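Side-chain contacts in type III restriction-modification enzyme EcoP15I Mod subunit (PDB 4ZCF), which methylates one adenine of the 5'-CAGCAG-3' site as a homodimer, using S-adenosyl-L-methionine, and works with the Res subunit in DNA restriction: residues Leu103-His108 with Tyr510-Asp515; Glu144-Leu149 with Lys158-Phe163; Phe464-Leu469 with Glu493-Ala498; Glu562-Gly567 with Leu594-Ser599. All coordinates share one frame; numbering follows the deposited sequence.

Contact 1: Leu103-His108 with Tyr510-Asp515; sequences LEVLKH and YQLMPD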
loop_
_atom_site.group_PDB
_atom_site.type_symbol
_atom_site.label_atom_id
_atom_site.label_comp_id
_atom_site.label_asym_id
_atom_site.label_seq_id
_atom_site.Cartn_x
_atom_site.Cartn_y
_atom_site.Cartn_z
ATOM N N LEU A 103 -18.215 -4.664 -8.532
ATOM C CA LEU A 103 -18.223 -3.287 -8.011
ATOM C C LEU A 103 -19.461 -3.026 -7.178
ATOM O O LEU A 103 -19.358 -2.480 -6.065
ATOM C CB LEU A 103 -18.102 -2.245 -9.141
ATOM C CG LEU A 103 -17.979 -0.765 -8.712
ATOM C CD1 LEU A 103 -16.891 -0.568 -7.660
ATOM C CD2 LEU A 103 -17.771 0.147 -9.907
ATOM N N GLU A 104 -20.631 -3.452 -7.702
ATOM C CA GLU A 104 -21.924 -3.342 -7.029
ATOM C C GLU A 104 -21.942 -4.216 -5.759
ATOM O O GLU A 104 -22.338 -3.743 -4.680
ATOM C CB GLU A 104 -23.044 -3.729 -8.008
ATOM C CG GLU A 104 -24.439 -3.396 -7.506
ATOM C CD GLU A 104 -24.869 -1.940 -7.459
ATOM O OE1 GLU A 104 -24.131 -1.065 -7.965
ATOM O OE2 GLU A 104 -25.978 -1.684 -6.940
ATOM N N VAL A 105 -21.434 -5.465 -5.878
ATOM C CA VAL A 105 -21.318 -6.401 -4.749
ATOM C C VAL A 105 -20.407 -5.871 -3.624
ATOM O O VAL A 105 -20.772 -5.985 -2.463
ATOM C CB VAL A 105 -20.978 -7.840 -5.189
ATOM C CG1 VAL A 105 -20.693 -8.721 -3.988
ATOM C CG2 VAL A 105 -22.090 -8.437 -6.052
ATOM N N LEU A 106 -19.260 -5.265 -3.961
ATOM C CA LEU A 106 -18.317 -4.688 -2.984
ATOM C C LEU A 106 -18.934 -3.493 -2.264
ATOM O O LEU A 106 -18.762 -3.379 -1.057
ATOM C CB LEU A 106 -16.991 -4.274 -3.650
ATOM C CG LEU A 106 -16.051 -5.363 -4.136
ATOM C CD1 LEU A 106 -14.974 -4.779 -5.006
ATOM C CD2 LEU A 106 -15.461 -6.121 -2.979
ATOM N N LYS A 107 -19.698 -2.632 -2.988
ATOM C CA LYS A 107 -20.426 -1.501 -2.390
ATOM C C LYS A 107 -21.429 -1.948 -1.316
ATOM O O LYS A 107 -21.575 -1.241 -0.312
ATOM C CB LYS A 107 -21.129 -0.657 -3.449
ATOM C CG LYS A 107 -20.179 0.197 -4.286
ATOM C CD LYS A 107 -20.954 0.895 -5.372
ATOM C CE LYS A 107 -20.086 1.785 -6.209
ATOM N NZ LYS A 107 -20.878 2.419 -7.297
ATOM N N HIS A 108 -22.091 -3.125 -1.489
ATOM C CA HIS A 108 -23.028 -3.655 -0.474
ATOM C C HIS A 108 -22.276 -4.184 0.783
ATOM O O HIS A 108 -22.873 -4.310 1.871
ATOM C CB HIS A 108 -23.901 -4.791 -1.054
ATOM C CG HIS A 108 -25.017 -4.352 -1.958
ATOM N ND1 HIS A 108 -26.215 -3.917 -1.456
ATOM C CD2 HIS A 108 -25.095 -4.371 -3.308
ATOM C CE1 HIS A 108 -26.960 -3.629 -2.506
ATOM N NE2 HIS A 108 -26.322 -3.875 -3.641
ATOM N N TYR A 510 -25.449 -15.993 -2.620
ATOM C CA TYR A 510 -26.116 -14.703 -2.574
ATOM C C TYR A 510 -26.054 -14.138 -3.963
ATOM O O TYR A 510 -25.150 -14.496 -4.719
ATOM C CB TYR A 510 -25.425 -13.762 -1.584
ATOM C CG TYR A 510 -25.815 -14.052 -0.162
ATOM C CD1 TYR A 510 -26.944 -13.476 0.400
ATOM C CD2 TYR A 510 -25.107 -14.974 0.599
ATOM C CE1 TYR A 510 -27.330 -13.769 1.707
ATOM C CE2 TYR A 510 -25.497 -15.293 1.902
ATOM C CZ TYR A 510 -26.623 -14.708 2.440
ATOM O OH TYR A 510 -26.980 -14.990 3.735
ATOM N N GLN A 511 -27.039 -13.320 -4.326
ATOM C CA GLN A 511 -27.136 -12.710 -5.653
ATOM C C GLN A 511 -27.732 -11.306 -5.623
ATOM O O GLN A 511 -28.528 -10.985 -4.739
ATOM C CB GLN A 511 -27.944 -13.606 -6.607
ATOM C CG GLN A 511 -29.340 -13.980 -6.097
ATOM C CD GLN A 511 -29.874 -15.136 -6.880
ATOM O OE1 GLN A 511 -30.278 -15.002 -8.042
ATOM N NE2 GLN A 511 -29.818 -16.314 -6.282
ATOM N N LEU A 512 -27.354 -10.478 -6.600
ATOM C CA LEU A 512 -27.913 -9.135 -6.721
ATOM C C LEU A 512 -29.344 -9.229 -7.271
ATOM O O LEU A 512 -29.607 -10.028 -8.185
ATOM C CB LEU A 512 -27.062 -8.239 -7.641
ATOM C CG LEU A 512 -25.718 -7.760 -7.151
ATOM C CD1 LEU A 512 -25.043 -6.974 -8.230
ATOM C CD2 LEU A 512 -25.833 -6.947 -5.863
ATOM N N MET A 513 -30.258 -8.401 -6.726
ATOM C CA MET A 513 -31.682 -8.368 -7.151
ATOM C C MET A 513 -32.059 -6.981 -7.612
ATOM O O MET A 513 -31.558 -6.013 -7.022
ATOM C CB MET A 513 -32.635 -8.750 -5.992
ATOM C CG MET A 513 -32.387 -10.115 -5.416
ATOM S SD MET A 513 -32.781 -11.489 -6.527
ATOM C CE MET A 513 -34.538 -11.610 -6.288
ATOM N N PRO A 514 -33.000 -6.858 -8.597
ATOM C CA PRO A 514 -33.470 -5.514 -9.012
ATOM C C PRO A 514 -34.146 -4.810 -7.842
ATOM O O PRO A 514 -34.772 -5.504 -7.041
ATOM C CB PRO A 514 -34.462 -5.808 -10.146
ATOM C CG PRO A 514 -34.825 -7.232 -10.019
ATOM C CD PRO A 514 -33.658 -7.925 -9.391
ATOM N N ASP A 515 -33.942 -3.479 -7.673
ATOM C CA ASP A 515 -34.527 -2.744 -6.532
ATOM C C ASP A 515 -36.019 -2.440 -6.736
ATOM O O ASP A 515 -36.363 -1.324 -7.128
ATOM C CB ASP A 515 -33.716 -1.464 -6.215
ATOM C CG ASP A 515 -34.183 -0.622 -5.025
ATOM O OD1 ASP A 515 -35.179 -1.011 -4.360
ATOM O OD2 ASP A 515 -33.554 0.416 -4.757
#
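L512 reaches from the strand 510-514 to E104, V105 and H108 on the helix 103-108. Its CB points at the helix, and with CG anti to the carbonyl carbon (chi1 -72°) the branch point comes within 3.9 Å of V105 CG2. Beyond CG the two methyls part. CD1, extended away from the backbone, ends 3.7 Å from E104 CG and lies at 4.0 Å from V105 CG2, while CD2 turns to the imidazole and stands 3.7 Å from H108 CD2, meeting the ring obliquely. Cut back to an alanine, L512 would lose both methyls, which would probably leave E104 CG and V105 CG2 without their apolar partner. Helix and strand run at 99° to each other, their axes 9.8 Å apart at closest approach. This is a helix-on-sheet interface of the Rossmann-like methyltransferase fold: the helix follows strand 96-99, on whose I98 V105 also packs, and that strand lies parallel to 508-514 in the central sheet. E104 bends at chi2 (72°), laying its aliphatic part against the leucine while OE2 bonds to T76 OG1 and the K75 backbone N. T76 OG1 also pairs with H108 NE2, tying both polar groups to the neighbouring strand 76-80.

Contact 2: Glu144-Leu149 with Lys158-Phe163; sequences EQLSEL and KRILEF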
loop_
_atom_site.group_PDB
_atom_site.type_symbol
_atom_site.label_atom_id
_atom_site.label_comp_id
_atom_site.label_asym_id
_atom_site.label_seq_id
_atom_site.Cartn_x
_atom_site.Cartn_y
_atom_site.Cartn_z
ATOM N N GLU A 144 -24.369 15.480 -21.333
ATOM C CA GLU A 144 -24.929 16.528 -20.478
ATOM C C GLU A 144 -24.921 16.022 -19.036
ATOM O O GLU A 144 -24.363 16.689 -18.159
ATOM C CB GLU A 144 -26.365 16.939 -20.929
ATOM C CG GLU A 144 -26.729 16.676 -22.393
ATOM C CD GLU A 144 -25.947 17.392 -23.487
ATOM O OE1 GLU A 144 -25.597 18.582 -23.305
ATOM O OE2 GLU A 144 -25.727 16.769 -24.551
ATOM N N GLN A 145 -25.484 14.810 -18.828
ATOM C CA GLN A 145 -25.591 14.082 -17.565
ATOM C C GLN A 145 -24.225 13.850 -16.887
ATOM O O GLN A 145 -24.075 14.166 -15.703
ATOM C CB GLN A 145 -26.311 12.734 -17.786
ATOM C CG GLN A 145 -27.835 12.804 -17.726
ATOM C CD GLN A 145 -28.391 12.463 -16.360
ATOM O OE1 GLN A 145 -28.115 11.400 -15.783
ATOM N NE2 GLN A 145 -29.241 13.335 -15.836
ATOM N N LEU A 146 -23.238 13.311 -17.632
ATOM C CA LEU A 146 -21.890 13.024 -17.112
ATOM C C LEU A 146 -21.115 14.286 -16.670
ATOM O O LEU A 146 -20.527 14.290 -15.585
ATOM C CB LEU A 146 -21.080 12.148 -18.102
ATOM C CG LEU A 146 -19.614 11.806 -17.745
ATOM C CD1 LEU A 146 -19.511 11.072 -16.422
ATOM C CD2 LEU A 146 -18.964 10.998 -18.848
ATOM N N SER A 147 -21.150 15.348 -17.505
ATOM C CA SER A 147 -20.523 16.665 -17.287
ATOM C C SER A 147 -20.945 17.288 -15.952
ATOM O O SER A 147 -20.107 17.864 -15.260
ATOM C CB SER A 147 -20.891 17.603 -18.432
ATOM O OG SER A 147 -20.264 18.869 -18.336
ATOM N N GLU A 148 -22.240 17.141 -15.591
ATOM C CA GLU A 148 -22.818 17.640 -14.347
ATOM C C GLU A 148 -22.322 16.847 -13.121
ATOM O O GLU A 148 -21.725 17.448 -12.223
ATOM C CB GLU A 148 -24.338 17.609 -14.428
ATOM N N LEU A 149 -22.541 15.503 -13.096
ATOM C CA LEU A 149 -22.143 14.599 -11.998
ATOM C C LEU A 149 -20.614 14.558 -11.752
ATOM O O LEU A 149 -20.188 14.701 -10.607
ATOM C CB LEU A 149 -22.668 13.164 -12.238
ATOM C CG LEU A 149 -24.160 12.968 -12.501
ATOM C CD1 LEU A 149 -24.408 11.634 -13.155
ATOM C CD2 LEU A 149 -24.968 13.073 -11.235
ATOM N N LYS A 158 -18.094 14.130 -23.420
ATOM C CA LYS A 158 -18.332 13.654 -24.786
ATOM C C LYS A 158 -17.227 12.650 -25.155
ATOM O O LYS A 158 -17.507 11.612 -25.757
ATOM C CB LYS A 158 -18.268 14.826 -25.784
ATOM C CG LYS A 158 -19.556 15.617 -25.975
ATOM C CD LYS A 158 -19.290 16.875 -26.820
ATOM C CE LYS A 158 -20.543 17.589 -27.269
ATOM N NZ LYS A 158 -21.290 18.192 -26.135
ATOM N N ARG A 159 -15.966 12.986 -24.800
ATOM C CA ARG A 159 -14.760 12.199 -25.065
ATOM C C ARG A 159 -14.717 10.903 -24.280
ATOM O O ARG A 159 -14.238 9.893 -24.812
ATOM C CB ARG A 159 -13.487 13.034 -24.854
ATOM C CG ARG A 159 -13.197 13.984 -26.019
ATOM C CD ARG A 159 -11.912 14.770 -25.850
ATOM N NE ARG A 159 -11.851 15.929 -26.746
ATOM C CZ ARG A 159 -11.393 15.905 -27.999
ATOM N NH1 ARG A 159 -10.950 14.770 -28.532
ATOM N NH2 ARG A 159 -11.381 17.013 -28.729
ATOM N N ILE A 160 -15.220 10.921 -23.030
ATOM C CA ILE A 160 -15.267 9.730 -22.189
ATOM C C ILE A 160 -16.300 8.795 -22.803
ATOM O O ILE A 160 -15.918 7.737 -23.301
ATOM C CB ILE A 160 -15.545 10.030 -20.679
ATOM C CG1 ILE A 160 -14.367 10.768 -20.015
ATOM C CG2 ILE A 160 -15.900 8.737 -19.904
ATOM C CD1 ILE A 160 -14.731 11.549 -18.714
ATOM N N LEU A 161 -17.592 9.222 -22.843
ATOM C CA LEU A 161 -18.702 8.435 -23.392
ATOM C C LEU A 161 -18.450 7.851 -24.771
ATOM O O LEU A 161 -18.940 6.760 -25.054
ATOM C CB LEU A 161 -20.043 9.168 -23.314
ATOM C CG LEU A 161 -20.574 9.448 -21.910
ATOM C CD1 LEU A 161 -21.790 10.305 -21.972
ATOM C CD2 LEU A 161 -20.864 8.170 -21.132
ATOM N N GLU A 162 -17.609 8.518 -25.587
ATOM C CA GLU A 162 -17.188 8.009 -26.893
ATOM C C GLU A 162 -16.465 6.644 -26.741
ATOM O O GLU A 162 -16.549 5.824 -27.654
ATOM C CB GLU A 162 -16.278 9.012 -27.583
ATOM N N PHE A 163 -15.797 6.392 -25.578
ATOM C CA PHE A 163 -15.082 5.139 -25.295
ATOM C C PHE A 163 -15.837 4.179 -24.360
ATOM O O PHE A 163 -15.708 2.965 -24.526
ATOM C CB PHE A 163 -13.615 5.380 -24.823
ATOM C CG PHE A 163 -13.348 5.357 -23.326
ATOM C CD1 PHE A 163 -13.248 4.152 -22.635
ATOM C CD2 PHE A 163 -13.148 6.538 -22.619
ATOM C CE1 PHE A 163 -13.025 4.136 -21.260
ATOM C CE2 PHE A 163 -12.909 6.517 -21.245
ATOM C CZ PHE A 163 -12.836 5.315 -20.578
#
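The backbone N of E162 donates to K158 O at 3.1 Å, an ordinary helical bond that closes the turn from which I160 and L161 face L146 of the preceding helix. The contact itself is apolar and converges on one methyl. L146 points toward the second helix, with CG anti to its backbone nitrogen (chi1 177°) and CD2 as the branch that makes the contact. That methyl meets two consecutive residues: it lies 3.8 Å from L161 CG and 4.1 Å from L161 CD2, and on the isoleucine it stands 4.0 Å from I160 CG2. The two partners meet it differently, since the leucines slide past each other in opposite directions whereas the isoleucine crosses L146 at about a right angle. The nearest alpha carbons, those of L146 and L161, are 8.4 Å apart. Nearer the surface, the ends of E144 and K158 bend back toward one another, but E144 OE2 and K158 NZ remain 4.9 Å apart, so any attraction between them is probably weak. Both helices belong to the region between strands 117-122 and 193-199 of the methylase. Helix 63-71 covers the pair, with Y65 touching both L146 and I160, F163 packs on A173 and T176 of helix 171-188, and L149 packs on F176 of the Res subunit.

Contact 3: Phe464-Leu469 with Glu493-Ala498; sequences FITVQL and ERLIRA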
loop_
_atom_site.group_PDB
_atom_site.type_symbol
_atom_site.label_atom_id
_atom_site.label_comp_id
_atom_site.label_asym_id
_atom_site.label_seq_id
_atom_site.Cartn_x
_atom_site.Cartn_y
_atom_site.Cartn_z
ATOM N N PHE A 464 -13.894 -17.948 2.902
ATOM C CA PHE A 464 -13.762 -17.350 1.592
ATOM C C PHE A 464 -15.009 -16.555 1.223
ATOM O O PHE A 464 -16.127 -16.936 1.578
ATOM C CB PHE A 464 -13.400 -18.406 0.507
ATOM C CG PHE A 464 -14.495 -19.331 0.002
ATOM C CD1 PHE A 464 -15.530 -18.845 -0.803
ATOM C CD2 PHE A 464 -14.429 -20.704 0.230
ATOM C CE1 PHE A 464 -16.526 -19.703 -1.296
ATOM C CE2 PHE A 464 -15.421 -21.563 -0.271
ATOM C CZ PHE A 464 -16.459 -21.058 -1.033
ATOM N N ILE A 465 -14.808 -15.471 0.479
ATOM C CA ILE A 465 -15.865 -14.676 -0.121
ATOM C C ILE A 465 -15.373 -14.507 -1.545
ATOM O O ILE A 465 -14.254 -14.037 -1.723
ATOM C CB ILE A 465 -16.146 -13.303 0.569
ATOM C CG1 ILE A 465 -16.435 -13.430 2.061
ATOM C CG2 ILE A 465 -17.265 -12.544 -0.143
ATOM C CD1 ILE A 465 -16.312 -12.091 2.841
ATOM N N THR A 466 -16.139 -14.997 -2.543
ATOM C CA THR A 466 -15.818 -14.848 -3.971
ATOM C C THR A 466 -16.996 -14.295 -4.759
ATOM O O THR A 466 -18.137 -14.673 -4.521
ATOM C CB THR A 466 -15.138 -16.078 -4.655
ATOM O OG1 THR A 466 -16.072 -17.156 -4.822
ATOM C CG2 THR A 466 -13.851 -16.543 -3.942
ATOM N N VAL A 467 -16.698 -13.394 -5.699
ATOM C CA VAL A 467 -17.681 -12.730 -6.543
ATOM C C VAL A 467 -17.488 -13.101 -8.015
ATOM O O VAL A 467 -16.367 -13.150 -8.500
ATOM C CB VAL A 467 -17.724 -11.194 -6.305
ATOM C CG1 VAL A 467 -19.004 -10.592 -6.896
ATOM C CG2 VAL A 467 -17.619 -10.867 -4.809
ATOM N N GLN A 468 -18.592 -13.364 -8.708
ATOM C CA GLN A 468 -18.596 -13.748 -10.102
ATOM C C GLN A 468 -19.818 -13.182 -10.833
ATOM O O GLN A 468 -20.951 -13.392 -10.413
ATOM C CB GLN A 468 -18.510 -15.295 -10.218
ATOM C CG GLN A 468 -18.388 -15.856 -11.647
ATOM C CD GLN A 468 -17.351 -15.160 -12.485
ATOM O OE1 GLN A 468 -16.128 -15.233 -12.234
ATOM N NE2 GLN A 468 -17.831 -14.470 -13.510
ATOM N N LEU A 469 -19.572 -12.458 -11.930
ATOM C CA LEU A 469 -20.606 -11.876 -12.790
ATOM C C LEU A 469 -21.311 -12.968 -13.561
ATOM O O LEU A 469 -20.664 -13.886 -14.068
ATOM C CB LEU A 469 -19.984 -10.859 -13.771
ATOM C CG LEU A 469 -20.947 -10.068 -14.671
ATOM C CD1 LEU A 469 -21.894 -9.181 -13.857
ATOM C CD2 LEU A 469 -20.187 -9.244 -15.701
ATOM N N GLU A 493 -20.886 -24.749 -9.577
ATOM C CA GLU A 493 -20.655 -26.181 -9.726
ATOM C C GLU A 493 -19.256 -26.612 -9.301
ATOM O O GLU A 493 -19.137 -27.641 -8.626
ATOM C CB GLU A 493 -20.961 -26.649 -11.168
ATOM C CG GLU A 493 -20.735 -28.138 -11.448
ATOM C CD GLU A 493 -21.606 -29.180 -10.756
ATOM O OE1 GLU A 493 -22.128 -28.911 -9.650
ATOM O OE2 GLU A 493 -21.719 -30.300 -11.305
ATOM N N ARG A 494 -18.202 -25.836 -9.675
ATOM C CA ARG A 494 -16.807 -26.162 -9.313
ATOM C C ARG A 494 -16.619 -26.193 -7.818
ATOM O O ARG A 494 -15.838 -27.005 -7.324
ATOM C CB ARG A 494 -15.793 -25.170 -9.925
ATOM C CG ARG A 494 -14.373 -25.703 -9.890
ATOM C CD ARG A 494 -13.422 -25.101 -8.854
ATOM N NE ARG A 494 -12.440 -24.309 -9.598
ATOM C CZ ARG A 494 -11.124 -24.348 -9.459
ATOM N NH1 ARG A 494 -10.572 -25.076 -8.505
ATOM N NH2 ARG A 494 -10.351 -23.617 -10.245
ATOM N N LEU A 495 -17.286 -25.268 -7.103
ATOM C CA LEU A 495 -17.209 -25.154 -5.649
ATOM C C LEU A 495 -17.991 -26.274 -4.995
ATOM O O LEU A 495 -17.547 -26.803 -3.989
ATOM C CB LEU A 495 -17.731 -23.786 -5.213
ATOM C CG LEU A 495 -16.778 -22.595 -5.219
ATOM C CD1 LEU A 495 -16.068 -22.458 -6.528
ATOM C CD2 LEU A 495 -17.529 -21.313 -4.932
ATOM N N ILE A 496 -19.147 -26.655 -5.577
ATOM C CA ILE A 496 -19.970 -27.787 -5.122
ATOM C C ILE A 496 -19.114 -29.064 -5.162
ATOM O O ILE A 496 -19.010 -29.760 -4.147
ATOM C CB ILE A 496 -21.290 -27.914 -5.941
ATOM C CG1 ILE A 496 -22.342 -26.883 -5.438
ATOM C CG2 ILE A 496 -21.848 -29.368 -5.893
ATOM C CD1 ILE A 496 -23.483 -26.629 -6.411
ATOM N N ARG A 497 -18.451 -29.319 -6.310
ATOM C CA ARG A 497 -17.576 -30.478 -6.511
ATOM C C ARG A 497 -16.356 -30.470 -5.592
ATOM O O ARG A 497 -16.037 -31.492 -4.986
ATOM C CB ARG A 497 -17.192 -30.628 -7.991
ATOM C CG ARG A 497 -18.394 -31.004 -8.844
ATOM C CD ARG A 497 -17.994 -31.356 -10.253
ATOM N NE ARG A 497 -19.132 -31.370 -11.173
ATOM C CZ ARG A 497 -19.125 -31.934 -12.373
ATOM N NH1 ARG A 497 -18.065 -32.604 -12.793
ATOM N NH2 ARG A 497 -20.196 -31.882 -13.135
ATOM N N ALA A 498 -15.711 -29.304 -5.456
ATOM C CA ALA A 498 -14.536 -29.064 -4.633
ATOM C C ALA A 498 -14.880 -29.172 -3.153
ATOM O O ALA A 498 -13.999 -29.454 -2.342
ATOM C CB ALA A 498 -13.976 -27.678 -4.944
#
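The strand 464-468 passes the helix 493-498 with T466 and L495 as the nearest residues, their alpha carbons 10.5 Å apart, so the gap is bridged by side chains alone. L495 does most of the bridging. Its CD2 methyl approaches the far end of the F464 ring obliquely, 4.1 Å from CZ and equally distant from CE1, and lies 4.4 Å from T466 OG1. With chi1 at 76°, the phenyl group of F464 sits between its own backbone nitrogen and carbonyl, which brings the CE1-CZ side to the leucine. H95 stacks on this ring and F452 meets it edge-to-face, so neighbouring aromatic rings probably hold it in place beside the methyl. The strand's alternation sends F464 and T466 to this helix, while I465 and V467 pack on helix 102-113 across the sheet. Such three-layered packing belongs to the Rossmann-like fold, and here helix 487-500 makes the beta-alpha-beta crossover from strand 461-468 to strand 508-514, spanning 96-99, whose L97 also touches L495. Away from the sheet, R497 and E493 form a salt bridge one helical turn apart: R497 NH2 lies 2.9 Å from E493 OE2, which is in the guanidinium plane and met on its anti side, 18° out of the carboxylate plane. At the strand's end the Q468 amide reaches its successor, NE2 donating to L469 O at 2.9 Å in a nearly straight bond (165°).

Contact 4: Glu562-Gly567 with Leu594-Ser599; sequences EDVDLG and LQKVDS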
loop_
_atom_site.group_PDB
_atom_site.type_symbol
_atom_site.label_atom_id
_atom_site.label_comp_id
_atom_site.label_asym_id
_atom_site.label_seq_id
_atom_site.Cartn_x
_atom_site.Cartn_y
_atom_site.Cartn_z
ATOM N N GLU A 562 -32.529 -15.294 13.265
ATOM C CA GLU A 562 -33.463 -16.171 13.963
ATOM C C GLU A 562 -34.907 -15.696 13.900
ATOM O O GLU A 562 -35.174 -14.499 13.988
ATOM C CB GLU A 562 -33.021 -16.486 15.400
ATOM C CG GLU A 562 -32.572 -15.303 16.230
ATOM C CD GLU A 562 -32.059 -15.716 17.599
ATOM O OE1 GLU A 562 -30.841 -15.987 17.722
ATOM O OE2 GLU A 562 -32.882 -15.797 18.541
ATOM N N ASP A 563 -35.835 -16.645 13.720
ATOM C CA ASP A 563 -37.266 -16.364 13.667
ATOM C C ASP A 563 -37.793 -16.238 15.092
ATOM O O ASP A 563 -37.571 -17.119 15.926
ATOM C CB ASP A 563 -38.023 -17.435 12.867
ATOM C CG ASP A 563 -37.551 -17.566 11.427
ATOM O OD1 ASP A 563 -37.995 -16.759 10.575
ATOM O OD2 ASP A 563 -36.744 -18.477 11.151
ATOM N N VAL A 564 -38.437 -15.102 15.377
ATOM C CA VAL A 564 -39.002 -14.770 16.681
ATOM C C VAL A 564 -40.540 -14.708 16.597
ATOM O O VAL A 564 -41.087 -14.190 15.616
ATOM C CB VAL A 564 -38.351 -13.470 17.219
ATOM C CG1 VAL A 564 -39.103 -12.905 18.424
ATOM C CG2 VAL A 564 -36.878 -13.705 17.569
ATOM N N ASP A 565 -41.231 -15.277 17.619
ATOM C CA ASP A 565 -42.700 -15.292 17.705
ATOM C C ASP A 565 -43.153 -14.306 18.770
ATOM O O ASP A 565 -42.811 -14.469 19.941
ATOM C CB ASP A 565 -43.235 -16.716 17.994
ATOM C CG ASP A 565 -44.743 -16.825 17.879
ATOM O OD1 ASP A 565 -45.253 -16.829 16.737
ATOM O OD2 ASP A 565 -45.415 -16.867 18.930
ATOM N N LEU A 566 -43.880 -13.253 18.356
ATOM C CA LEU A 566 -44.390 -12.212 19.269
ATOM C C LEU A 566 -45.919 -12.233 19.237
ATOM O O LEU A 566 -46.527 -11.576 18.392
ATOM C CB LEU A 566 -43.828 -10.812 18.910
ATOM C CG LEU A 566 -42.304 -10.669 18.808
ATOM C CD1 LEU A 566 -41.932 -9.329 18.230
ATOM C CD2 LEU A 566 -41.631 -10.871 20.160
ATOM N N GLY A 567 -46.511 -13.076 20.091
ATOM C CA GLY A 567 -47.955 -13.289 20.165
ATOM C C GLY A 567 -48.594 -13.583 18.820
ATOM O O GLY A 567 -49.556 -12.912 18.429
ATOM N N LEU A 594 -42.268 -7.159 25.092
ATOM C CA LEU A 594 -41.840 -6.676 26.411
ATOM C C LEU A 594 -41.682 -7.843 27.397
ATOM O O LEU A 594 -40.773 -7.826 28.225
ATOM C CB LEU A 594 -42.805 -5.602 26.960
ATOM C CG LEU A 594 -43.110 -4.383 26.046
ATOM C CD1 LEU A 594 -44.380 -3.701 26.467
ATOM C CD2 LEU A 594 -41.959 -3.379 26.007
ATOM N N GLN A 595 -42.529 -8.878 27.264
ATOM C CA GLN A 595 -42.467 -10.102 28.068
ATOM C C GLN A 595 -41.186 -10.900 27.738
ATOM O O GLN A 595 -40.482 -11.312 28.660
ATOM C CB GLN A 595 -43.702 -10.958 27.810
ATOM N N LYS A 596 -40.871 -11.078 26.426
ATOM C CA LYS A 596 -39.684 -11.785 25.925
ATOM C C LYS A 596 -38.394 -11.085 26.348
ATOM O O LYS A 596 -37.384 -11.764 26.558
ATOM C CB LYS A 596 -39.745 -11.991 24.399
ATOM C CG LYS A 596 -38.940 -13.204 23.923
ATOM C CD LYS A 596 -39.237 -13.579 22.474
ATOM C CE LYS A 596 -38.782 -14.984 22.146
ATOM N NZ LYS A 596 -39.645 -15.623 21.108
ATOM N N VAL A 597 -38.430 -9.736 26.491
ATOM C CA VAL A 597 -37.288 -8.938 26.969
ATOM C C VAL A 597 -37.121 -9.234 28.470
ATOM O O VAL A 597 -36.009 -9.545 28.907
ATOM C CB VAL A 597 -37.410 -7.413 26.658
ATOM C CG1 VAL A 597 -36.291 -6.612 27.323
ATOM C CG2 VAL A 597 -37.411 -7.153 25.155
ATOM N N ASP A 598 -38.249 -9.199 29.229
ATOM C CA ASP A 598 -38.317 -9.483 30.666
ATOM C C ASP A 598 -37.941 -10.945 31.017
ATOM O O ASP A 598 -37.054 -11.157 31.846
ATOM C CB ASP A 598 -39.724 -9.161 31.224
ATOM C CG ASP A 598 -40.047 -7.702 31.518
ATOM O OD1 ASP A 598 -39.103 -6.889 31.642
ATOM O OD2 ASP A 598 -41.240 -7.388 31.686
ATOM N N SER A 599 -38.631 -11.938 30.403
ATOM C CA SER A 599 -38.468 -13.371 30.659
ATOM C C SER A 599 -37.232 -14.017 30.031
ATOM O O SER A 599 -36.351 -14.460 30.774
ATOM C CB SER A 599 -39.728 -14.140 30.259
ATOM O OG SER A 599 -40.839 -13.836 31.085
#
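V564 is the first residue of the strand 562-566 to meet K596, whose long side chain spans most of the gap from the helix. CG1 of V564, anti to its backbone nitrogen (chi1 168°), lies 4.1 Å from K596 CD and 3.9 Å from K596 NZ, so the valine methyl rests obliquely against the outer lysine chain. At D565 the backbone is what matters: its carbonyl O is 3.6 Å from K596 NZ, too long for a hydrogen bond, and its carboxylate OD2 stays 6.3 Å from that nitrogen, so any electrostatic pull is probably slight. L566 adds a looser touch, CD2 to K596 CD at 4.3 Å. F603 packs on both V564 and K596 and closes the same patch. The N-to-C directions of strand and helix differ by 116°. This is a helix packed beside the edge strand of a mixed alpha/beta sheet in the C-terminal domain, where 562-566, an outermost strand within this chain, pairs antiparallel with 569-574.

In the fold
From the N terminus, the chain lays down helix 102-113, which meets strand 508-514 some 400 residues later; contact 1 thus closes the longest loop and ties that helix to a late strand of the central sheet. Nested within it come contact 2, a short closure between successive helices near the Res subunit, and later contact 3, where a helix folds back over the strand before it. Contacts 2 and 3 are in series and do not touch. Contacts 1 and 3 reach the same sheet and meet directly, V105 CB lying 3.8 Å from V467 CG1. Contact 4 opens after contact 1 has closed, in the C-terminal domain, its centre about 32 Å from that of contact 1.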